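Local coordinates for DNA mismatch repair protein MutS (Thermus aquaticus, PDB 1EWQ) that recognises mismatched base pairs in DNA to set off their repair, and has a weak ATPase activity, at residues G398-R412 with L491-F503. Residues are numbered along the deposited sequence; the frame is centred on the assembly and turned at random.
Sequences GLIREGYDPDLDALR and LEALIRRREEEVF
Glu499 reaches from helix 491-503 to two successive backbone amides of the incoming loop: its OE2 accepts from Leu399 N at 2.8 Å, from above the carboxylate plane, and from Ile400 N at 3.1 Å, on the anti side. CG stands anti to the backbone N (chi1 -171°), and the extended chain beyond it carries the carboxylate across to the loop. Arg412 NH2 adds a weak salt bridge to the same oxygen. A second ionic pair lies at the start of helix 406-412, where the N-cap residue Asp405 meets Arg498 NH1 through OD2 at 2.6 Å. Glu501 and Glu505 also hold the Arg498 guanidinium, and Val502 CG2 lies over one face, toward its rim. A leucine in place of Arg498 would probably leave the Asp405 carboxylate without its cationic mate across the helices.

Apolar contacts fill the rest of the interface. Farther along helix 406-412, Leu411 fits as a knob between Leu491, Leu494, Ile495 and Arg498; on the loop, Ile400 CD1 packs on Val502 CG1 and Leu399 CD1 on Phe503. The axes of helix 406-412 and helix 491-503, both in MutS domain III, approach to 9.4 Å, at 157° between their directions. Two amides and Arg412 probably offset the buried charge of Glu499, fixing loop to helix.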
# COMPACT_ATOMS: atom_id res chain seq x y z
N GLY C 398 17.51 -33.47 -18.73
CA GLY C 398 17.73 -34.64 -17.90
C GLY C 398 17.59 -34.44 -16.41
O GLY C 398 18.42 -33.79 -15.76
N LEU C 399 16.53 -35.00 -15.86
CA LEU C 399 16.28 -34.92 -14.43
C LEU C 399 17.11 -36.06 -13.85
O LEU C 399 17.85 -35.88 -12.89
CB LEU C 399 14.80 -35.16 -14.16
CG LEU C 399 14.16 -34.70 -12.85
CD1 LEU C 399 12.90 -35.50 -12.66
CD2 LEU C 399 15.10 -34.91 -11.67
N ILE C 400 16.97 -37.23 -14.46
CA ILE C 400 17.65 -38.45 -14.04
C ILE C 400 19.01 -38.59 -14.68
O ILE C 400 19.17 -38.31 -15.87
CB ILE C 400 16.78 -39.69 -14.39
CG1 ILE C 400 15.41 -39.56 -13.73
CG2 ILE C 400 17.48 -40.97 -13.93
CD1 ILE C 400 15.45 -39.44 -12.21
N ARG C 401 19.99 -39.04 -13.91
CA ARG C 401 21.35 -39.21 -14.42
C ARG C 401 21.58 -40.45 -15.26
O ARG C 401 20.92 -41.48 -15.08
CB ARG C 401 22.35 -39.21 -13.27
CG ARG C 401 22.25 -37.97 -12.42
CD ARG C 401 23.55 -37.67 -11.73
NE ARG C 401 24.03 -38.81 -10.96
CZ ARG C 401 25.06 -38.74 -10.12
NH1 ARG C 401 25.69 -37.57 -9.97
NH2 ARG C 401 25.45 -39.81 -9.44
N GLU C 402 22.53 -40.36 -16.18
CA GLU C 402 22.86 -41.48 -17.05
C GLU C 402 23.34 -42.68 -16.25
O GLU C 402 24.12 -42.54 -15.30
CB GLU C 402 23.92 -41.06 -18.07
CG GLU C 402 23.35 -40.24 -19.21
CD GLU C 402 24.42 -39.70 -20.14
OE1 GLU C 402 25.22 -40.52 -20.65
OE2 GLU C 402 24.45 -38.47 -20.36
N GLY C 403 22.86 -43.85 -16.64
CA GLY C 403 23.24 -45.08 -15.97
C GLY C 403 22.35 -45.47 -14.80
O GLY C 403 22.57 -46.51 -14.18
N TYR C 404 21.35 -44.65 -14.48
CA TYR C 404 20.48 -44.97 -13.36
C TYR C 404 19.40 -45.97 -13.78
O TYR C 404 19.27 -47.04 -13.18
CB TYR C 404 19.81 -43.71 -12.81
CG TYR C 404 18.97 -43.98 -11.58
CD1 TYR C 404 19.56 -44.25 -10.34
CD2 TYR C 404 17.58 -44.03 -11.66
CE1 TYR C 404 18.79 -44.58 -9.23
CE2 TYR C 404 16.80 -44.36 -10.56
CZ TYR C 404 17.41 -44.63 -9.35
OH TYR C 404 16.64 -44.97 -8.27
N ASP C 405 18.62 -45.61 -14.79
CA ASP C 405 17.55 -46.46 -15.27
C ASP C 405 17.86 -46.98 -16.68
O ASP C 405 17.91 -46.20 -17.63
CB ASP C 405 16.24 -45.69 -15.27
CG ASP C 405 15.07 -46.51 -15.76
OD1 ASP C 405 14.59 -46.26 -16.88
OD2 ASP C 405 14.63 -47.42 -15.02
N PRO C 406 18.07 -48.30 -16.82
CA PRO C 406 18.39 -48.92 -18.11
C PRO C 406 17.42 -48.62 -19.25
O PRO C 406 17.85 -48.38 -20.38
CB PRO C 406 18.47 -50.41 -17.76
CG PRO C 406 17.57 -50.55 -16.56
CD PRO C 406 17.88 -49.31 -15.76
N ASP C 407 16.13 -48.63 -18.96
CA ASP C 407 15.11 -48.33 -19.98
C ASP C 407 15.43 -46.95 -20.56
O ASP C 407 15.51 -46.78 -21.78
CB ASP C 407 13.72 -48.32 -19.32
CG ASP C 407 12.58 -48.28 -20.34
OD1 ASP C 407 12.69 -47.56 -21.36
OD2 ASP C 407 11.56 -48.97 -20.11
N LEU C 408 15.62 -45.98 -19.67
CA LEU C 408 15.94 -44.59 -20.04
C LEU C 408 17.27 -44.47 -20.79
O LEU C 408 17.35 -43.77 -21.80
CB LEU C 408 15.97 -43.71 -18.78
CG LEU C 408 16.33 -42.22 -18.91
CD1 LEU C 408 15.41 -41.53 -19.91
CD2 LEU C 408 16.21 -41.56 -17.53
N ASP C 409 18.31 -45.14 -20.29
CA ASP C 409 19.61 -45.08 -20.95
C ASP C 409 19.55 -45.69 -22.35
O ASP C 409 20.19 -45.20 -23.28
CB ASP C 409 20.66 -45.79 -20.10
CG ASP C 409 20.98 -45.03 -18.83
OD1 ASP C 409 21.35 -43.85 -18.94
OD2 ASP C 409 20.86 -45.61 -17.74
N ALA C 410 18.77 -46.76 -22.50
CA ALA C 410 18.64 -47.39 -23.80
C ALA C 410 18.00 -46.34 -24.72
O ALA C 410 18.42 -46.17 -25.86
CB ALA C 410 17.73 -48.62 -23.71
N LEU C 411 17.00 -45.65 -24.18
CA LEU C 411 16.29 -44.62 -24.93
C LEU C 411 17.18 -43.44 -25.31
O LEU C 411 17.11 -42.95 -26.44
CB LEU C 411 15.08 -44.14 -24.12
CG LEU C 411 13.93 -45.13 -23.92
CD1 LEU C 411 12.92 -44.56 -22.94
CD2 LEU C 411 13.26 -45.42 -25.26
N ARG C 412 18.00 -42.98 -24.37
CA ARG C 412 18.89 -41.85 -24.64
C ARG C 412 19.97 -42.22 -25.66
O ARG C 412 20.31 -41.43 -26.54
CB ARG C 412 19.57 -41.36 -23.36
CG ARG C 412 18.65 -40.66 -22.36
CD ARG C 412 19.32 -39.38 -21.84
NE ARG C 412 18.77 -38.89 -20.58
CZ ARG C 412 18.90 -39.51 -19.41
NH1 ARG C 412 19.56 -40.66 -19.34
NH2 ARG C 412 18.38 -38.97 -18.31
N LEU C 491 11.67 -41.51 -30.04
CA LEU C 491 12.56 -41.65 -28.91
C LEU C 491 12.31 -40.54 -27.89
O LEU C 491 12.15 -40.81 -26.71
CB LEU C 491 14.02 -41.62 -29.38
CG LEU C 491 14.43 -42.85 -30.18
CD1 LEU C 491 15.89 -42.75 -30.58
CD2 LEU C 491 14.19 -44.09 -29.33
N GLU C 492 12.27 -39.31 -28.37
CA GLU C 492 12.03 -38.17 -27.50
C GLU C 492 10.75 -38.33 -26.70
O GLU C 492 10.71 -38.01 -25.51
CB GLU C 492 12.02 -36.87 -28.33
CG GLU C 492 13.42 -36.45 -28.77
CD GLU C 492 13.43 -35.26 -29.73
OE1 GLU C 492 12.41 -34.55 -29.85
OE2 GLU C 492 14.48 -35.03 -30.36
N ALA C 493 9.70 -38.83 -27.34
CA ALA C 493 8.42 -39.03 -26.66
C ALA C 493 8.53 -40.14 -25.60
O ALA C 493 7.96 -40.03 -24.51
CB ALA C 493 7.35 -39.38 -27.67
N LEU C 494 9.27 -41.20 -25.92
CA LEU C 494 9.45 -42.29 -24.99
C LEU C 494 10.31 -41.86 -23.82
O LEU C 494 10.10 -42.29 -22.69
CB LEU C 494 10.09 -43.51 -25.67
CG LEU C 494 9.17 -44.43 -26.47
CD1 LEU C 494 9.96 -45.67 -26.86
CD2 LEU C 494 7.95 -44.82 -25.65
N ILE C 495 11.30 -41.02 -24.10
CA ILE C 495 12.19 -40.54 -23.06
C ILE C 495 11.44 -39.70 -22.02
O ILE C 495 11.63 -39.89 -20.82
CB ILE C 495 13.35 -39.73 -23.66
CG1 ILE C 495 14.25 -40.66 -24.47
CG2 ILE C 495 14.14 -39.04 -22.56
CD1 ILE C 495 15.36 -39.94 -25.23
N ARG C 496 10.57 -38.80 -22.46
CA ARG C 496 9.81 -37.99 -21.51
C ARG C 496 8.98 -38.89 -20.61
O ARG C 496 8.87 -38.65 -19.41
CB ARG C 496 8.87 -37.01 -22.23
CG ARG C 496 9.56 -35.85 -22.91
CD ARG C 496 8.53 -34.85 -23.44
NE ARG C 496 8.86 -34.39 -24.79
CZ ARG C 496 8.64 -35.08 -25.90
NH1 ARG C 496 8.06 -36.28 -25.84
NH2 ARG C 496 8.99 -34.58 -27.07
N ARG C 497 8.40 -39.94 -21.19
CA ARG C 497 7.58 -40.88 -20.43
C ARG C 497 8.39 -41.59 -19.36
O ARG C 497 8.13 -41.43 -18.17
CB ARG C 497 6.95 -41.94 -21.34
CG ARG C 497 6.11 -42.92 -20.53
CD ARG C 497 5.44 -44.01 -21.34
NE ARG C 497 4.47 -44.72 -20.50
CZ ARG C 497 3.70 -45.72 -20.92
NH1 ARG C 497 3.77 -46.14 -22.18
NH2 ARG C 497 2.83 -46.29 -20.09
N ARG C 498 9.35 -42.40 -19.79
CA ARG C 498 10.20 -43.15 -18.88
C ARG C 498 10.82 -42.26 -17.80
O ARG C 498 10.87 -42.64 -16.63
CB ARG C 498 11.32 -43.85 -19.65
CG ARG C 498 12.50 -44.33 -18.80
CD ARG C 498 12.26 -45.69 -18.14
NE ARG C 498 11.08 -45.74 -17.28
CZ ARG C 498 11.04 -46.39 -16.12
NH1 ARG C 498 12.10 -47.05 -15.68
NH2 ARG C 498 9.93 -46.39 -15.40
N GLU C 499 11.28 -41.08 -18.19
CA GLU C 499 11.90 -40.19 -17.22
C GLU C 499 10.91 -39.69 -16.16
O GLU C 499 11.28 -39.52 -15.01
CB GLU C 499 12.57 -39.01 -17.93
CG GLU C 499 13.43 -38.17 -16.99
CD GLU C 499 14.43 -37.31 -17.74
OE1 GLU C 499 14.05 -36.73 -18.78
OE2 GLU C 499 15.59 -37.21 -17.28
N GLU C 500 9.66 -39.47 -16.55
CA GLU C 500 8.67 -39.05 -15.57
C GLU C 500 8.37 -40.24 -14.66
O GLU C 500 8.19 -40.07 -13.45
CB GLU C 500 7.37 -38.59 -16.24
CG GLU C 500 6.42 -37.92 -15.25
CD GLU C 500 5.09 -37.52 -15.86
OE1 GLU C 500 4.20 -38.40 -15.97
OE2 GLU C 500 4.93 -36.34 -16.25
N GLU C 501 8.33 -41.44 -15.24
CA GLU C 501 8.07 -42.65 -14.46
C GLU C 501 9.17 -42.82 -13.41
O GLU C 501 8.89 -43.15 -12.26
CB GLU C 501 8.03 -43.90 -15.36
CG GLU C 501 7.03 -43.84 -16.52
CD GLU C 501 6.98 -45.14 -17.34
OE1 GLU C 501 8.03 -45.76 -17.56
OE2 GLU C 501 5.87 -45.52 -17.77
N VAL C 502 10.42 -42.60 -13.80
CA VAL C 502 11.53 -42.74 -12.87
C VAL C 502 11.45 -41.69 -11.78
O VAL C 502 11.70 -41.98 -10.61
CB VAL C 502 12.89 -42.63 -13.60
CG1 VAL C 502 14.02 -42.70 -12.59
CG2 VAL C 502 13.02 -43.77 -14.61
N PHE C 503 11.09 -40.46 -12.15
CA PHE C 503 10.96 -39.40 -11.16
C PHE C 503 9.95 -39.83 -10.10
O PHE C 503 10.22 -39.75 -8.91
CB PHE C 503 10.47 -38.10 -11.80
CG PHE C 503 9.96 -37.10 -10.81
CD1 PHE C 503 10.82 -36.49 -9.91
CD2 PHE C 503 8.60 -36.80 -10.74
CE1 PHE C 503 10.34 -35.60 -8.94
CE2 PHE C 503 8.11 -35.92 -9.78
CZ PHE C 503 8.98 -35.32 -8.87